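Phenol hydroxylase component phN (Pseudomonas stutzeri, PDB 3U52) probably serves as the diiron-containing oxygenase subunit of a multicomponent phenol hydroxylase, hydroxylating phenolic rings with molecular oxygen. Local coordinates at residues 49-61 and 126-138. Sequence-based numbering, arbitrary orientation.
With FE (Fe (III) ion), chain G.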
loop_
_atom_site.group_PDB
_atom_site.type_symbol
_atom_site.label_atom_id
_atom_site.label_comp_id
_atom_site.label_asym_id
_atom_site.label_seq_id
_atom_site.Cartn_x
_atom_site.Cartn_y
_atom_site.Cartn_z
ATOM N N GLN A 49 40.440 -2.923 11.094
ATOM C CA GLN A 49 39.712 -3.082 12.336
ATOM C C GLN A 49 38.302 -2.482 12.333
ATOM O O GLN A 49 37.551 -2.649 13.306
ATOM C CB GLN A 49 40.550 -2.588 13.487
ATOM C CG GLN A 49 41.768 -3.457 13.623
ATOM C CD GLN A 49 42.742 -2.908 14.599
ATOM O OE1 GLN A 49 43.310 -3.665 15.393
ATOM N NE2 GLN A 49 42.966 -1.593 14.556
ATOM N N TRP A 50 37.942 -1.805 11.243
ATOM C CA TRP A 50 36.543 -1.402 11.023
ATOM C C TRP A 50 35.610 -2.622 11.073
ATOM O O TRP A 50 35.845 -3.608 10.348
ATOM C CB TRP A 50 36.417 -0.691 9.651
ATOM C CG TRP A 50 35.015 -0.244 9.368
ATOM C CD1 TRP A 50 34.075 -0.887 8.621
ATOM C CD2 TRP A 50 34.401 0.931 9.864
ATOM N NE1 TRP A 50 32.893 -0.172 8.615
ATOM C CE2 TRP A 50 33.069 0.952 9.373
ATOM C CE3 TRP A 50 34.848 1.998 10.663
ATOM C CZ2 TRP A 50 32.172 2.014 9.652
ATOM C CZ3 TRP A 50 33.945 3.040 10.962
ATOM C CH2 TRP A 50 32.618 3.026 10.461
ATOM N N GLU A 51 34.586 -2.593 11.932
ATOM C CA GLU A 51 33.549 -3.637 11.955
ATOM C C GLU A 51 32.328 -3.123 11.225
ATOM O O GLU A 51 31.852 -2.027 11.541
ATOM C CB GLU A 51 33.144 -4.018 13.399
ATOM C CG GLU A 51 34.235 -4.774 14.219
ATOM C CD GLU A 51 34.748 -6.055 13.545
ATOM O OE1 GLU A 51 33.910 -6.854 13.015
ATOM O OE2 GLU A 51 36.003 -6.268 13.558
ATOM N N ASP A 52 31.833 -3.876 10.254
ATOM C CA ASP A 52 30.681 -3.419 9.442
ATOM C C ASP A 52 29.473 -3.260 10.349
ATOM O O ASP A 52 29.167 -4.154 11.114
ATOM C CB ASP A 52 30.394 -4.378 8.276
ATOM C CG ASP A 52 31.663 -4.687 7.435
ATOM O OD1 ASP A 52 32.066 -5.864 7.380
ATOM O OD2 ASP A 52 32.273 -3.783 6.844
ATOM N N PRO A 53 28.845 -2.078 10.342
ATOM C CA PRO A 53 27.683 -1.853 11.220
ATOM C C PRO A 53 26.424 -2.584 10.773
ATOM O O PRO A 53 25.474 -2.739 11.579
ATOM C CB PRO A 53 27.494 -0.342 11.200
ATOM C CG PRO A 53 28.130 0.120 9.894
ATOM C CD PRO A 53 29.244 -0.871 9.596
ATOM N N PHE A 54 26.408 -3.011 9.511
ATOM C CA PHE A 54 25.332 -3.833 8.939
ATOM C C PHE A 54 25.967 -4.508 7.738
ATOM O O PHE A 54 26.946 -3.985 7.185
ATOM C CB PHE A 54 24.121 -2.993 8.475
ATOM C CG PHE A 54 24.492 -1.674 7.833
ATOM C CD1 PHE A 54 24.792 -1.592 6.480
ATOM C CD2 PHE A 54 24.573 -0.510 8.606
ATOM C CE1 PHE A 54 25.171 -0.320 5.907
ATOM C CE2 PHE A 54 24.955 0.713 8.057
ATOM C CZ PHE A 54 25.239 0.797 6.685
ATOM N N ARG A 55 25.409 -5.654 7.337
ATOM C CA ARG A 55 25.958 -6.455 6.239
ATOM C C ARG A 55 24.907 -6.733 5.174
ATOM O O ARG A 55 24.415 -7.853 5.068
ATOM C CB ARG A 55 26.527 -7.783 6.743
ATOM C CG ARG A 55 27.674 -7.650 7.719
ATOM C CD ARG A 55 28.168 -8.980 8.257
ATOM N NE ARG A 55 29.398 -8.753 9.036
ATOM C CZ ARG A 55 29.453 -8.431 10.332
ATOM N NH1 ARG A 55 30.629 -8.230 10.914
ATOM N NH2 ARG A 55 28.349 -8.304 11.058
ATOM N N LEU A 56 24.620 -5.734 4.353
ATOM C CA LEU A 56 23.597 -5.810 3.336
ATOM C C LEU A 56 24.187 -5.699 1.942
ATOM O O LEU A 56 24.657 -4.626 1.535
ATOM C CB LEU A 56 22.657 -4.625 3.503
ATOM C CG LEU A 56 21.307 -4.705 4.186
ATOM C CD1 LEU A 56 20.718 -3.298 4.028
ATOM C CD2 LEU A 56 20.406 -5.732 3.523
ATOM N N THR A 57 24.161 -6.770 1.185
ATOM C CA THR A 57 24.652 -6.643 -0.181
ATOM C C THR A 57 23.607 -5.879 -1.012
ATOM O O THR A 57 22.486 -5.650 -0.525
ATOM C CB THR A 57 25.004 -7.996 -0.781
ATOM O OG1 THR A 57 23.872 -8.854 -0.644
ATOM C CG2 THR A 57 26.213 -8.595 -0.080
ATOM N N MET A 58 23.985 -5.408 -2.200
ATOM C CA MET A 58 23.084 -4.558 -2.970
ATOM C C MET A 58 21.763 -5.261 -3.360
ATOM O O MET A 58 20.720 -4.626 -3.354
ATOM C CB MET A 58 23.751 -3.958 -4.203
ATOM C CG MET A 58 24.687 -2.797 -3.890
ATOM S SD MET A 58 23.973 -1.549 -2.783
ATOM C CE MET A 58 22.435 -1.070 -3.506
ATOM N N ASP A 59 21.823 -6.554 -3.682
ATOM C CA ASP A 59 20.622 -7.320 -4.091
ATOM C C ASP A 59 19.569 -7.251 -2.981
ATOM O O ASP A 59 18.425 -6.916 -3.241
ATOM C CB ASP A 59 20.976 -8.802 -4.434
ATOM C CG ASP A 59 21.688 -9.542 -3.286
ATOM O OD1 ASP A 59 22.752 -9.089 -2.825
ATOM O OD2 ASP A 59 21.194 -10.595 -2.805
ATOM N N ALA A 60 19.993 -7.531 -1.749
ATOM C CA ALA A 60 19.134 -7.526 -0.566
ATOM C C ALA A 60 18.641 -6.123 -0.192
ATOM O O ALA A 60 17.491 -5.975 0.238
ATOM C CB ALA A 60 19.912 -8.094 0.587
ATOM N N TYR A 61 19.501 -5.100 -0.368
ATOM C CA TYR A 61 19.094 -3.682 -0.181
ATOM C C TYR A 61 17.920 -3.327 -1.134
ATOM O O TYR A 61 16.851 -2.867 -0.691
ATOM C CB TYR A 61 20.293 -2.726 -0.378
ATOM C CG TYR A 61 19.912 -1.268 -0.160
ATOM C CD1 TYR A 61 19.459 -0.471 -1.232
ATOM C CD2 TYR A 61 19.960 -0.718 1.115
ATOM C CE1 TYR A 61 19.048 0.859 -1.038
ATOM C CE2 TYR A 61 19.553 0.642 1.333
ATOM C CZ TYR A 61 19.105 1.403 0.252
ATOM O OH TYR A 61 18.695 2.713 0.447
ATOM N N GLY A 126 35.486 -0.383 3.748
ATOM C CA GLY A 126 34.392 -0.747 4.674
ATOM C C GLY A 126 33.602 0.468 5.123
ATOM O O GLY A 126 32.370 0.487 4.998
ATOM N N ALA A 127 34.292 1.482 5.631
ATOM C CA ALA A 127 33.655 2.776 5.964
ATOM C C ALA A 127 32.965 3.473 4.758
ATOM O O ALA A 127 31.877 4.062 4.914
ATOM C CB ALA A 127 34.607 3.697 6.660
ATOM N N ARG A 128 33.566 3.411 3.570
ATOM C CA ARG A 128 32.964 4.022 2.352
ATOM C C ARG A 128 31.611 3.417 1.989
ATOM O O ARG A 128 30.659 4.141 1.675
ATOM C CB ARG A 128 33.875 3.864 1.115
ATOM C CG ARG A 128 35.211 4.727 1.194
ATOM C CD ARG A 128 35.787 5.049 -0.195
ATOM N NE ARG A 128 36.082 3.812 -0.932
ATOM C CZ ARG A 128 37.217 3.107 -0.806
ATOM N NH1 ARG A 128 37.405 1.982 -1.501
ATOM N NH2 ARG A 128 38.188 3.544 -0.010
ATOM N N VAL A 129 31.526 2.091 1.981
ATOM C CA VAL A 129 30.227 1.459 1.706
ATOM C C VAL A 129 29.128 1.833 2.744
ATOM O O VAL A 129 27.993 2.067 2.367
ATOM C CB VAL A 129 30.351 -0.076 1.646
ATOM C CG1 VAL A 129 28.980 -0.727 1.310
ATOM C CG2 VAL A 129 31.354 -0.452 0.576
ATOM N N ALA A 130 29.447 1.847 4.034
ATOM C CA ALA A 130 28.432 2.221 5.061
ATOM C C ALA A 130 27.941 3.641 4.784
ATOM O O ALA A 130 26.725 3.906 4.835
ATOM C CB ALA A 130 29.030 2.146 6.460
ATOM N N CYS A 131 28.881 4.553 4.495
ATOM C CA CYS A 131 28.534 5.968 4.231
ATOM C C CYS A 131 27.695 6.135 2.993
ATOM O O CYS A 131 26.791 6.964 2.967
ATOM C CB CYS A 131 29.769 6.872 4.122
ATOM S SG CYS A 131 30.549 7.078 5.712
ATOM N N GLN A 132 28.002 5.362 1.955
ATOM C CA GLN A 132 27.240 5.458 0.715
ATOM C C GLN A 132 25.819 4.916 0.895
ATOM O O GLN A 132 24.892 5.401 0.273
ATOM C CB GLN A 132 27.906 4.669 -0.380
ATOM C CG GLN A 132 29.212 5.303 -0.906
ATOM C CD GLN A 132 29.864 4.401 -1.954
ATOM O OE1 GLN A 132 29.246 3.439 -2.445
ATOM N NE2 GLN A 132 31.124 4.662 -2.245
ATOM N N MET A 133 25.655 3.850 1.654
ATOM C CA MET A 133 24.300 3.324 1.882
ATOM C C MET A 133 23.495 4.327 2.709
ATOM O O MET A 133 22.316 4.545 2.417
ATOM C CB MET A 133 24.341 1.998 2.560
ATOM C CG MET A 133 23.157 1.148 2.100
ATOM S SD MET A 133 23.223 -0.548 2.815
ATOM C CE MET A 133 24.319 -1.292 1.573
ATOM N N GLN A 134 24.156 5.002 3.670
ATOM C CA GLN A 134 23.512 6.088 4.392
ATOM C C GLN A 134 23.121 7.251 3.443
ATOM O O GLN A 134 21.990 7.732 3.464
ATOM C CB GLN A 134 24.373 6.574 5.574
ATOM C CG GLN A 134 23.786 7.789 6.203
ATOM C CD GLN A 134 23.606 7.680 7.680
ATOM O OE1 GLN A 134 24.176 6.804 8.337
ATOM N NE2 GLN A 134 22.784 8.583 8.230
ATOM N N ALA A 135 24.025 7.638 2.550
ATOM C CA ALA A 135 23.698 8.681 1.573
ATOM C C ALA A 135 22.420 8.390 0.772
ATOM O O ALA A 135 21.539 9.266 0.625
ATOM C CB ALA A 135 24.887 8.885 0.606
ATOM N N ILE A 136 22.304 7.187 0.229
ATOM C CA ILE A 136 21.123 6.924 -0.609
ATOM C C ILE A 136 19.846 6.777 0.285
ATOM O O ILE A 136 18.748 7.105 -0.150
ATOM C CB ILE A 136 21.358 5.756 -1.592
ATOM C CG1 ILE A 136 20.270 5.729 -2.669
ATOM C CG2 ILE A 136 21.396 4.471 -0.798
ATOM C CD1 ILE A 136 20.496 4.649 -3.779
ATOM N N ASP A 137 19.973 6.320 1.535
ATOM C CA ASP A 137 18.825 6.413 2.471
ATOM C C ASP A 137 18.371 7.846 2.734
ATOM O O ASP A 137 17.166 8.113 2.879
ATOM C CB ASP A 137 19.140 5.770 3.841
ATOM C CG ASP A 137 19.428 4.287 3.786
ATOM O OD1 ASP A 137 19.085 3.532 2.832
ATOM O OD2 ASP A 137 20.072 3.845 4.769
ATOM N N GLU A 138 19.308 8.788 2.885
ATOM C CA GLU A 138 18.925 10.200 3.112
ATOM C C GLU A 138 18.255 10.796 1.875
ATOM O O GLU A 138 17.338 11.607 2.006
ATOM C CB GLU A 138 20.125 11.057 3.490
ATOM C CG GLU A 138 20.897 10.446 4.650
ATOM C CD GLU A 138 20.112 10.530 5.971
ATOM O OE1 GLU A 138 20.640 10.088 6.993
ATOM O OE2 GLU A 138 18.961 11.037 5.987
HETATM FE FE FE G . 17.309 10.756 7.360
HETATM O O HOH W 1 30.953 -1.277 6.486
#
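A mostly apolar, buried contact lays Trp50, Phe54 and Tyr61, from the loop 49-57 and the first turn of helix 58-81, against Ala127, Ala130 and Met133 of helix 125-155. At one end, Ala127 sets its CB over the six-membered ring of Trp50, 4.0 Å from the centroid, a CH-pi contact. Gly126, one residue before, suits its place, since a CB there would clash with Trp50 CD1. One water ties this end together, accepting from Trp50 NE1 (3.1 Å) and donating to Asp52 OD2 and Gly126 O; Asp52 also forms a salt bridge with Arg19. Small Ala130 lets Pro53 and Phe54 come close, Phe54 CZ lying 4.0 Å from Ala130 CB. Flexible Met133 fills the middle: its SD lies 3.7 Å from both Phe54 CE1 and Tyr61 CD2, two oblique Met-aromatic contacts, and the bend at chi3 (-85°) carries CE to Leu56 O. With CG anti to the backbone N (chi1 -179°), Tyr61 reaches past Met133 and donates from OH to Asp137 OD1 (2.6 Å), ring and carboxylate only 19° from coplanar; the hydroxyl also hydrogen-bonds an aromatic side chain of another protein chain. A phenylalanine here would probably leave Asp137 OD1 without this donor and that neighbour without its mate. Asp137 OD2 makes a salt bridge to Arg235 and a hydrogen bond to His236, a ligand of the second iron, whereas Glu138 OE2 binds the first, alongside Glu108 and His141. A second-shell aspartate held to a histidine ligand is characteristic of the four-helix diiron site of bacterial multicomponent monooxygenases.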